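Local coordinates for protein dachshund homolog 1 (Homo sapiens, PDB 1L8R) that acts as a transcription factor in organogenesis that seems to regulate SIX-family members, using a DNA-binding motif similar to that of forkhead/winged helix domains, at residues A18-C29 against Q66-I76. Numbering follows the deposited sequence.
Sequences ASFTVEGCELIC and QVRILRGLGAI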
loop_
_atom_site.group_PDB
_atom_site.type_symbol
_atom_site.label_atom_id
_atom_site.label_comp_id
_atom_site.label_asym_id
_atom_site.label_seq_id
_atom_site.Cartn_x
_atom_site.Cartn_y
_atom_site.Cartn_z
ATOM N N ALA A 18 -5.112 5.495 2.613
ATOM C CA ALA A 18 -6.290 4.820 2.093
ATOM C C ALA A 18 -6.194 3.322 2.347
ATOM O O ALA A 18 -5.112 2.731 2.303
ATOM C CB ALA A 18 -6.436 5.101 0.610
ATOM N N SER A 19 -7.339 2.712 2.601
ATOM C CA SER A 19 -7.389 1.295 2.909
ATOM C C SER A 19 -8.642 0.637 2.352
ATOM O O SER A 19 -9.654 1.301 2.131
ATOM C CB SER A 19 -7.368 1.110 4.432
ATOM O OG SER A 19 -7.754 -0.201 4.812
ATOM N N PHE A 20 -8.548 -0.671 2.127
ATOM C CA PHE A 20 -9.676 -1.494 1.686
ATOM C C PHE A 20 -9.543 -2.772 2.497
ATOM O O PHE A 20 -8.430 -3.231 2.760
ATOM C CB PHE A 20 -9.599 -1.864 0.198
ATOM C CG PHE A 20 -9.878 -0.725 -0.728
ATOM C CD1 PHE A 20 -11.170 -0.237 -0.903
ATOM C CD2 PHE A 20 -8.833 -0.101 -1.396
ATOM C CE1 PHE A 20 -11.419 0.859 -1.729
ATOM C CE2 PHE A 20 -9.062 0.999 -2.223
ATOM C CZ PHE A 20 -10.354 1.486 -2.395
ATOM N N THR A 21 -10.667 -3.344 2.913
ATOM C CA THR A 21 -10.604 -4.592 3.653
ATOM C C THR A 21 -10.941 -5.717 2.680
ATOM O O THR A 21 -12.066 -5.820 2.193
ATOM C CB THR A 21 -11.572 -4.574 4.825
ATOM O OG1 THR A 21 -11.144 -3.569 5.754
ATOM C CG2 THR A 21 -11.590 -5.927 5.525
ATOM N N VAL A 22 -9.937 -6.545 2.408
ATOM C CA VAL A 22 -10.026 -7.656 1.459
ATOM C C VAL A 22 -9.797 -9.004 2.139
ATOM O O VAL A 22 -8.835 -9.171 2.882
ATOM C CB VAL A 22 -8.962 -7.473 0.353
ATOM C CG1 VAL A 22 -9.076 -8.574 -0.694
ATOM C CG2 VAL A 22 -9.112 -6.103 -0.268
ATOM N N GLU A 23 -10.677 -9.968 1.878
ATOM C CA GLU A 23 -10.548 -11.289 2.485
ATOM C C GLU A 23 -10.390 -11.200 3.997
ATOM O O GLU A 23 -9.563 -11.908 4.578
ATOM C CB GLU A 23 -9.337 -12.040 1.924
ATOM C CG GLU A 23 -9.528 -12.701 0.573
ATOM C CD GLU A 23 -8.538 -13.840 0.363
ATOM O OE1 GLU A 23 -8.762 -14.938 0.918
ATOM O OE2 GLU A 23 -7.529 -13.640 -0.339
ATOM N N GLY A 24 -11.167 -10.322 4.624
ATOM C CA GLY A 24 -11.118 -10.170 6.069
ATOM C C GLY A 24 -9.901 -9.489 6.663
ATOM O O GLY A 24 -9.703 -9.519 7.878
ATOM N N CYS A 25 -9.082 -8.859 5.829
ATOM C CA CYS A 25 -7.894 -8.191 6.343
ATOM C C CYS A 25 -7.842 -6.744 5.872
ATOM O O CYS A 25 -8.082 -6.455 4.706
ATOM C CB CYS A 25 -6.636 -8.923 5.882
ATOM S SG CYS A 25 -5.135 -8.366 6.710
ATOM N N GLU A 26 -7.532 -5.837 6.790
ATOM C CA GLU A 26 -7.443 -4.429 6.457
ATOM C C GLU A 26 -6.117 -4.192 5.741
ATOM O O GLU A 26 -5.046 -4.437 6.297
ATOM C CB GLU A 26 -7.512 -3.579 7.725
ATOM C CG GLU A 26 -7.618 -2.095 7.464
ATOM C CD GLU A 26 -7.878 -1.307 8.729
ATOM O OE1 GLU A 26 -8.982 -1.449 9.300
ATOM O OE2 GLU A 26 -6.980 -0.552 9.150
ATOM N N LEU A 27 -6.194 -3.710 4.510
ATOM C CA LEU A 27 -4.992 -3.460 3.732
ATOM C C LEU A 27 -4.884 -1.988 3.392
ATOM O O LEU A 27 -5.893 -1.303 3.243
ATOM C CB LEU A 27 -5.037 -4.269 2.441
ATOM C CG LEU A 27 -5.355 -5.754 2.582
ATOM C CD1 LEU A 27 -5.432 -6.368 1.189
ATOM C CD2 LEU A 27 -4.302 -6.453 3.428
ATOM N N ILE A 28 -3.657 -1.491 3.283
ATOM C CA ILE A 28 -3.482 -0.099 2.931
ATOM C C ILE A 28 -2.771 0.038 1.590
ATOM O O ILE A 28 -2.146 -0.912 1.084
ATOM C CB ILE A 28 -2.729 0.701 4.042
ATOM C CG1 ILE A 28 -1.342 0.115 4.298
ATOM C CG2 ILE A 28 -3.547 0.655 5.337
ATOM C CD1 ILE A 28 -1.356 -1.146 5.107
ATOM N N CYS A 29 -2.898 1.222 1.010
ATOM C CA CYS A 29 -2.305 1.531 -0.283
ATOM C C CYS A 29 -0.778 1.559 -0.185
ATOM O O CYS A 29 -0.204 2.449 0.442
ATOM C CB CYS A 29 -2.843 2.871 -0.759
ATOM S SG CYS A 29 -2.118 3.442 -2.276
ATOM N N GLN A 66 -11.044 0.017 -7.278
ATOM C CA GLN A 66 -10.158 0.474 -6.204
ATOM C C GLN A 66 -9.097 1.421 -6.753
ATOM O O GLN A 66 -8.762 2.428 -6.125
ATOM C CB GLN A 66 -9.497 -0.723 -5.519
ATOM C CG GLN A 66 -10.489 -1.586 -4.715
ATOM C CD GLN A 66 -9.909 -2.917 -4.308
ATOM O OE1 GLN A 66 -8.979 -3.429 -4.945
ATOM N NE2 GLN A 66 -10.468 -3.511 -3.257
ATOM N N VAL A 67 -8.556 1.098 -7.922
ATOM C CA VAL A 67 -7.542 1.967 -8.520
ATOM C C VAL A 67 -8.122 3.360 -8.776
ATOM O O VAL A 67 -7.495 4.379 -8.450
ATOM C CB VAL A 67 -7.014 1.379 -9.848
ATOM C CG1 VAL A 67 -6.180 2.436 -10.593
ATOM C CG2 VAL A 67 -6.170 0.145 -9.568
ATOM N N ARG A 68 -9.327 3.414 -9.334
ATOM C CA ARG A 68 -9.969 4.689 -9.623
ATOM C C ARG A 68 -10.234 5.501 -8.352
ATOM O O ARG A 68 -10.054 6.719 -8.338
ATOM C CB ARG A 68 -11.273 4.459 -10.390
ATOM C CG ARG A 68 -11.060 3.832 -11.759
ATOM C CD ARG A 68 -12.374 3.677 -12.497
ATOM N NE ARG A 68 -13.016 4.969 -12.708
ATOM C CZ ARG A 68 -14.209 5.130 -13.272
ATOM N NH1 ARG A 68 -14.896 4.072 -13.689
ATOM N NH2 ARG A 68 -14.716 6.350 -13.415
ATOM N N ILE A 69 -10.658 4.831 -7.286
ATOM C CA ILE A 69 -10.915 5.534 -6.031
ATOM C C ILE A 69 -9.605 6.101 -5.476
ATOM O O ILE A 69 -9.550 7.258 -5.053
ATOM C CB ILE A 69 -11.562 4.592 -4.984
ATOM C CG1 ILE A 69 -13.006 4.288 -5.392
ATOM C CG2 ILE A 69 -11.529 5.240 -3.592
ATOM C CD1 ILE A 69 -13.615 3.122 -4.655
ATOM N N LEU A 70 -8.547 5.302 -5.497
ATOM C CA LEU A 70 -7.260 5.754 -4.976
ATOM C C LEU A 70 -6.740 6.938 -5.778
ATOM O O LEU A 70 -6.145 7.856 -5.219
ATOM C CB LEU A 70 -6.253 4.605 -4.988
ATOM C CG LEU A 70 -6.649 3.455 -4.052
ATOM C CD1 LEU A 70 -5.782 2.246 -4.289
ATOM C CD2 LEU A 70 -6.515 3.933 -2.607
ATOM N N ARG A 71 -6.965 6.929 -7.089
ATOM C CA ARG A 71 -6.523 8.063 -7.900
ATOM C C ARG A 71 -7.334 9.310 -7.533
ATOM O O ARG A 71 -6.791 10.417 -7.437
ATOM C CB ARG A 71 -6.693 7.765 -9.393
ATOM C CG ARG A 71 -5.703 6.759 -9.932
ATOM C CD ARG A 71 -5.522 6.945 -11.431
ATOM N NE ARG A 71 -6.785 6.882 -12.157
ATOM C CZ ARG A 71 -7.120 5.900 -12.988
ATOM N NH1 ARG A 71 -6.284 4.893 -13.199
ATOM N NH2 ARG A 71 -8.289 5.931 -13.616
ATOM N N GLY A 72 -8.632 9.120 -7.315
ATOM C CA GLY A 72 -9.506 10.227 -6.963
ATOM C C GLY A 72 -9.183 10.835 -5.613
ATOM O O GLY A 72 -9.366 12.035 -5.411
ATOM N N LEU A 73 -8.698 10.001 -4.695
ATOM C CA LEU A 73 -8.339 10.423 -3.341
ATOM C C LEU A 73 -6.953 11.027 -3.285
ATOM O O LEU A 73 -6.561 11.589 -2.263
ATOM C CB LEU A 73 -8.366 9.223 -2.387
ATOM C CG LEU A 73 -9.703 8.593 -2.010
ATOM C CD1 LEU A 73 -9.458 7.280 -1.297
ATOM C CD2 LEU A 73 -10.486 9.546 -1.119
ATOM N N GLY A 74 -6.206 10.890 -4.374
ATOM C CA GLY A 74 -4.854 11.408 -4.413
ATOM C C GLY A 74 -3.860 10.436 -3.799
ATOM O O GLY A 74 -2.687 10.776 -3.630
ATOM N N ALA A 75 -4.325 9.232 -3.455
ATOM C CA ALA A 75 -3.467 8.207 -2.863
ATOM C C ALA A 75 -2.393 7.772 -3.853
ATOM O O ALA A 75 -1.268 7.451 -3.465
ATOM C CB ALA A 75 -4.299 7.011 -2.422
ATOM N N ILE A 76 -2.767 7.725 -5.128
ATOM C CA ILE A 76 -1.837 7.397 -6.208
ATOM C C ILE A 76 -1.995 8.505 -7.253
ATOM O O ILE A 76 -3.023 9.197 -7.286
ATOM C CB ILE A 76 -2.139 6.015 -6.852
ATOM C CG1 ILE A 76 -3.615 5.934 -7.261
ATOM C CG2 ILE A 76 -1.759 4.898 -5.882
ATOM C CD1 ILE A 76 -3.971 4.655 -8.029
#
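The ring of Phe20 lies against the side chain of Gln66, an example of how a helix is seated on a β-hairpin by side-chain packing alone, without a hydrogen bond between the two. Gln66 CG stands 3.7 Å from the centroid of the Phe20 ring and only 7° off its normal, a CH-pi contact over the middle of one face. The glutamine, extended beyond CG, runs on across the ring in the opposite sense to the phenylalanine, its amide plane turned 34° from the ring; Gln66 NE2 ends 3.8 Å from Phe20 CG and donates elsewhere, to Asn4 O. At the ring's edge, Leu70 CG sits 3.9 Å from Phe20 CE2, and Ile69 CG2 comes near CZ. Putting an alanine at Phe20 would probably open a gap between strand and helix and leave the Gln66 methylenes without the aromatic face they lie on.

Two residues earlier in the strand, on the same face, Ala18 CB meets Leu70 CD2 at 3.4 Å, tighter than usual for two carbons. Beside it, Cys29 SG, carried anti to its own backbone N, reaches Ile76 CG2 at 3.9 Å and Ala75 CB at 4.2 Å. Backbone bonds pairing Ala18 with Cys29 and Phe20 with Leu27 set these side chains in register, while a Schellman motif at Gly74 follows the helix, and the CB of Ala75 points toward the hairpin.

The helical segment 66-73 thus runs nearly antiparallel (158°) to strand 18-22 in the DACHbox-N domain, whose DNA-binding motif is similar to that of winged-helix domains, with Met9 of strand 8-12, Leu85 of strand 84-87 and Pro31 of helix 30-37 bordering the contact.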